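Local coordinates for Rho GTPase activating protein 15 (Homo sapiens, PDB 3BYI) that acts as a GTPase activator for Rho-type GTPases, including RAC1, through its RhoGAP domain, the part held in this chain, converting them to the inactive GDP-bound state, at residues K148-F151 with G152-K156; W37-K40 with Q41-A45. One frame throughout, in Å; residues are numbered along the deposited sequence.

Interaction 1. Residues K148-F151 with G152-K156; sequences KVLF and GHLTK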
loop_
_atom_site.group_PDB
_atom_site.type_symbol
_atom_site.label_atom_id
_atom_site.label_comp_id
_atom_site.label_asym_id
_atom_site.label_seq_id
_atom_site.Cartn_x
_atom_site.Cartn_y
_atom_site.Cartn_z
ATOM N N LYS A 148 7.556 -4.968 -4.041
ATOM C CA LYS A 148 8.781 -5.443 -3.385
ATOM C C LYS A 148 9.144 -4.592 -2.172
ATOM O O LYS A 148 9.410 -5.112 -1.097
ATOM C CB LYS A 148 9.943 -5.459 -4.357
ATOM C CG LYS A 148 11.178 -6.154 -3.806
ATOM C CD LYS A 148 12.307 -6.169 -4.788
ATOM C CE LYS A 148 13.525 -6.934 -4.222
ATOM N NZ LYS A 148 14.331 -7.515 -5.356
ATOM N N VAL A 149 9.144 -3.277 -2.350
ATOM C CA VAL A 149 9.465 -2.362 -1.266
ATOM C C VAL A 149 8.431 -2.502 -0.101
ATOM O O VAL A 149 8.818 -2.613 1.063
ATOM C CB VAL A 149 9.602 -0.900 -1.818
ATOM C CG1 VAL A 149 9.514 0.126 -0.733
ATOM C CG2 VAL A 149 10.919 -0.717 -2.597
ATOM N N LEU A 150 7.137 -2.508 -0.408
ATOM C CA LEU A 150 6.127 -2.597 0.637
ATOM C C LEU A 150 6.154 -3.967 1.354
ATOM O O LEU A 150 6.228 -4.034 2.557
ATOM C CB LEU A 150 4.739 -2.288 0.075
ATOM C CG LEU A 150 3.573 -2.408 1.058
ATOM C CD1 LEU A 150 3.608 -1.360 2.162
ATOM C CD2 LEU A 150 2.302 -2.358 0.285
ATOM N N PHE A 151 6.091 -5.064 0.619
ATOM C CA PHE A 151 6.149 -6.377 1.256
ATOM C C PHE A 151 7.471 -6.635 2.001
ATOM O O PHE A 151 7.479 -7.261 3.043
ATOM C CB PHE A 151 5.833 -7.476 0.243
ATOM C CG PHE A 151 4.379 -7.508 -0.135
ATOM C CD1 PHE A 151 3.959 -7.160 -1.409
ATOM C CD2 PHE A 151 3.432 -7.855 0.810
ATOM C CE1 PHE A 151 2.622 -7.165 -1.742
ATOM C CE2 PHE A 151 2.090 -7.850 0.501
ATOM C CZ PHE A 151 1.684 -7.499 -0.784
ATOM N N GLY A 152 8.575 -6.146 1.460
ATOM C CA GLY A 152 9.881 -6.265 2.119
ATOM C C GLY A 152 9.845 -5.577 3.477
ATOM O O GLY A 152 10.310 -6.115 4.454
ATOM N N HIS A 153 9.266 -4.378 3.512
ATOM C CA HIS A 153 9.015 -3.651 4.752
ATOM C C HIS A 153 8.142 -4.431 5.728
ATOM O O HIS A 153 8.383 -4.447 6.945
ATOM C CB HIS A 153 8.317 -2.318 4.403
ATOM C CG HIS A 153 7.749 -1.585 5.585
ATOM N ND1 HIS A 153 8.526 -1.116 6.627
ATOM C CD2 HIS A 153 6.484 -1.230 5.879
ATOM C CE1 HIS A 153 7.757 -0.497 7.507
ATOM N NE2 HIS A 153 6.510 -0.560 7.081
ATOM N N LEU A 154 7.069 -5.016 5.197
ATOM C CA LEU A 154 6.113 -5.721 6.039
ATOM C C LEU A 154 6.708 -6.972 6.651
ATOM O O LEU A 154 6.287 -7.377 7.724
ATOM C CB LEU A 154 4.789 -6.021 5.284
ATOM C CG LEU A 154 3.966 -4.783 4.813
ATOM C CD1 LEU A 154 2.758 -5.218 3.976
ATOM C CD2 LEU A 154 3.536 -3.953 6.003
ATOM N N THR A 155 7.686 -7.595 5.989
ATOM C CA THR A 155 8.361 -8.742 6.611
ATOM C C THR A 155 9.052 -8.325 7.928
ATOM O O THR A 155 9.182 -9.156 8.858
ATOM C CB THR A 155 9.366 -9.448 5.704
ATOM O OG1 THR A 155 10.521 -8.616 5.489
ATOM C CG2 THR A 155 8.729 -9.821 4.408
ATOM N N LYS A 156 9.483 -7.068 8.001
ATOM C CA LYS A 156 10.093 -6.553 9.227
ATOM C C LYS A 156 9.062 -6.317 10.358
ATOM O O LYS A 156 9.400 -6.344 11.541
ATOM C CB LYS A 156 10.892 -5.273 8.950
ATOM C CG LYS A 156 12.039 -5.472 7.964
ATOM C CD LYS A 156 12.737 -4.192 7.711
ATOM C CE LYS A 156 13.919 -4.330 6.747
ATOM N NZ LYS A 156 14.684 -3.025 6.671
#
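Lys148 O is gripped twice: it takes the backbone N of Gly152 at 2.9 Å and, weakly, the hydroxyl of Tyr207. The first bond belongs to the i to i+4 ladder of helix 141-159, one of the helices of the all-helical RhoGAP domain. Two residues on, Leu150 O receives Leu154 N at 2.9 Å in the same ladder. That oxygen is also wrapped by carbon: CG of Leu154 comes to 3.3 Å from it, and CB of His153 packs against it at an equal distance. Side chains one turn apart meet here too. Leu154 CD1 reaches back to Leu150 CG at 4.1 Å and to Phe151 CD2 at 4.2 Å, so a single methyl bridges two residues of the preceding turn. It can do so because Leu154 CG stands anti to its own carbonyl carbon (chi1 -63°), which aims the branch toward the start of the helix. Helices 168-180 and 189-205 close over this greasy side, with Phe175 and Leu204 on Leu154 and Met203 on Phe151. His153 turns to another flank, where its ring is held at both nitrogens, ND1 by Glu47 and NE2 by the hydroxyl of Tyr57, which should fix its rotation. At Thr155 the hydroxyl folds back on the helix: OG1 donates to Gly152 O at 2.7 Å, while its CG2 methyl sits 3.2 Å from Phe151 O.

Interaction 2. Residues W37-K40 with Q41-A45; sequences WFVK and QCIEA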
loop_
_atom_site.group_PDB
_atom_site.type_symbol
_atom_site.label_atom_id
_atom_site.label_comp_id
_atom_site.label_asym_id
_atom_site.label_seq_id
_atom_site.Cartn_x
_atom_site.Cartn_y
_atom_site.Cartn_z
ATOM N N TRP A 37 8.142 8.273 -3.946
ATOM C CA TRP A 37 8.833 8.858 -2.797
ATOM C C TRP A 37 8.001 8.828 -1.519
ATOM O O TRP A 37 8.548 8.594 -0.457
ATOM C CB TRP A 37 9.255 10.306 -3.076
ATOM C CG TRP A 37 10.463 10.326 -3.869
ATOM C CD1 TRP A 37 10.583 10.658 -5.182
ATOM C CD2 TRP A 37 11.745 9.916 -3.435
ATOM N NE1 TRP A 37 11.870 10.489 -5.588
ATOM C CE2 TRP A 37 12.613 10.044 -4.531
ATOM C CE3 TRP A 37 12.249 9.457 -2.215
ATOM C CZ2 TRP A 37 13.979 9.765 -4.438
ATOM C CZ3 TRP A 37 13.580 9.153 -2.122
ATOM C CH2 TRP A 37 14.441 9.304 -3.230
ATOM N N PHE A 38 6.699 9.106 -1.613
ATOM C CA PHE A 38 5.872 9.168 -0.410
ATOM C C PHE A 38 5.787 7.796 0.273
ATOM O O PHE A 38 5.772 7.709 1.490
ATOM C CB PHE A 38 4.465 9.679 -0.697
ATOM C CG PHE A 38 3.578 9.728 0.548
ATOM C CD1 PHE A 38 3.854 10.610 1.582
ATOM C CD2 PHE A 38 2.471 8.899 0.674
ATOM C CE1 PHE A 38 3.004 10.694 2.704
ATOM C CE2 PHE A 38 1.676 8.960 1.782
ATOM C CZ PHE A 38 1.930 9.867 2.791
ATOM N N VAL A 39 5.731 6.736 -0.542
ATOM C CA VAL A 39 5.728 5.385 -0.047
ATOM C C VAL A 39 7.053 5.066 0.698
ATOM O O VAL A 39 7.060 4.451 1.757
ATOM C CB VAL A 39 5.462 4.357 -1.194
ATOM C CG1 VAL A 39 5.707 2.884 -0.710
ATOM C CG2 VAL A 39 4.039 4.540 -1.776
ATOM N N LYS A 40 8.176 5.488 0.132
ATOM C CA LYS A 40 9.450 5.229 0.759
ATOM C C LYS A 40 9.636 6.078 2.031
ATOM O O LYS A 40 10.239 5.628 3.007
ATOM C CB LYS A 40 10.573 5.405 -0.240
ATOM C CG LYS A 40 10.538 4.390 -1.378
ATOM C CD LYS A 40 11.802 4.478 -2.298
ATOM C CE LYS A 40 11.874 5.731 -3.102
ATOM N NZ LYS A 40 13.019 5.713 -4.095
ATOM N N GLN A 41 9.124 7.304 2.029
ATOM C CA GLN A 41 9.160 8.139 3.229
ATOM C C GLN A 41 8.389 7.534 4.397
ATOM O O GLN A 41 8.820 7.634 5.542
ATOM C CB GLN A 41 8.513 9.480 2.987
ATOM C CG GLN A 41 9.445 10.527 2.645
ATOM C CD GLN A 41 8.839 11.881 2.821
ATOM O OE1 GLN A 41 7.960 12.271 2.059
ATOM N NE2 GLN A 41 9.315 12.620 3.837
ATOM N N CYS A 42 7.193 7.034 4.104
ATOM C CA CYS A 42 6.337 6.456 5.119
ATOM C C CYS A 42 6.951 5.208 5.698
ATOM O O CYS A 42 7.037 5.063 6.901
ATOM C CB CYS A 42 4.951 6.144 4.537
ATOM S SG CYS A 42 3.916 7.633 4.366
ATOM N N ILE A 43 7.398 4.330 4.811
ATOM C CA ILE A 43 8.150 3.132 5.173
ATOM C C ILE A 43 9.331 3.472 6.077
ATOM O O ILE A 43 9.503 2.820 7.122
ATOM C CB ILE A 43 8.641 2.340 3.908
ATOM C CG1 ILE A 43 7.445 1.581 3.315
ATOM C CG2 ILE A 43 9.856 1.468 4.268
ATOM C CD1 ILE A 43 7.675 0.920 2.018
ATOM N N GLU A 44 10.117 4.481 5.710
ATOM C CA GLU A 44 11.282 4.832 6.506
ATOM C C GLU A 44 10.890 5.247 7.938
ATOM O O GLU A 44 11.533 4.864 8.899
ATOM C CB GLU A 44 12.055 5.975 5.845
ATOM C CG GLU A 44 13.288 6.425 6.644
ATOM C CD GLU A 44 13.674 7.871 6.353
ATOM O OE1 GLU A 44 12.814 8.671 5.883
ATOM O OE2 GLU A 44 14.848 8.199 6.608
ATOM N N ALA A 45 9.860 6.080 8.054
ATOM C CA ALA A 45 9.364 6.529 9.359
ATOM C C ALA A 45 8.814 5.373 10.207
ATOM O O ALA A 45 9.015 5.326 11.400
ATOM C CB ALA A 45 8.312 7.618 9.191
#
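Cys42 SG sits over one face of the Phe38 ring, 3.6 Å from its centroid and 22° off the ring normal, a sulfur-aromatic contact across one turn of helix 37-49 in the RhoGAP domain. The sulfur is displaced toward the far end of the ring, where CZ is its nearest ring atom at 3.4 Å. Phe38 carries CG anti to the backbone N (chi1 179°), which lays the ring forward along the helix, and Cys42 SG, anti to its carbonyl carbon, leans back to meet it. With an alanine here in place of Phe38, the Cys42 sulfur is likely to lose its aromatic partner, and a gap to open toward Phe20, Leu69 and Val73. Beside this pair, Val39 and Ile43 run side by side in the same direction, CG1 of Val39 touching CD1 of Ile43 at 3.9 Å. The backbone ladder is regular, its straightest rung running from Ile43 N to Val39 O (3.1 Å, 167° at the hydrogen).

The solvent side is looser. Lys40 bends at chi3 and brings NZ above the plane of the Trp37 indole, 3.9 Å up and toward the rim, while Glu44 meets the preceding turn chiefly through CB, against Lys40 O. Gln41, at the margin between the buried and solvent sides, hydrogen-bonds through NE2 to Leu79 O. The buried side faces several helices: Phe38 presses on helix 63-74, Phe38, Val39 and Cys42 on helix 89-102, and Ile43 on helix 141-159.

Overall arrangement
Interactions 1 and 2 are single-turn contacts on two helices that pack against each other, their centres 12 Å apart. Ile43 is the joint: its CD1 meets Val149 CG1 at 3.4 Å, and its CG2 lies 3.7 Å from His153 ND1. Further along helix 37-49, Glu47 adds a salt bridge to Lys156. Interaction 1 is the nearer to the predicted arginine finger, with the side chain of Leu154 about 11 Å from that of Arg58, and Leu154 touches the neighbouring Tyr57. Interaction 2 lies away from that site and touches interaction 1 through Ile43.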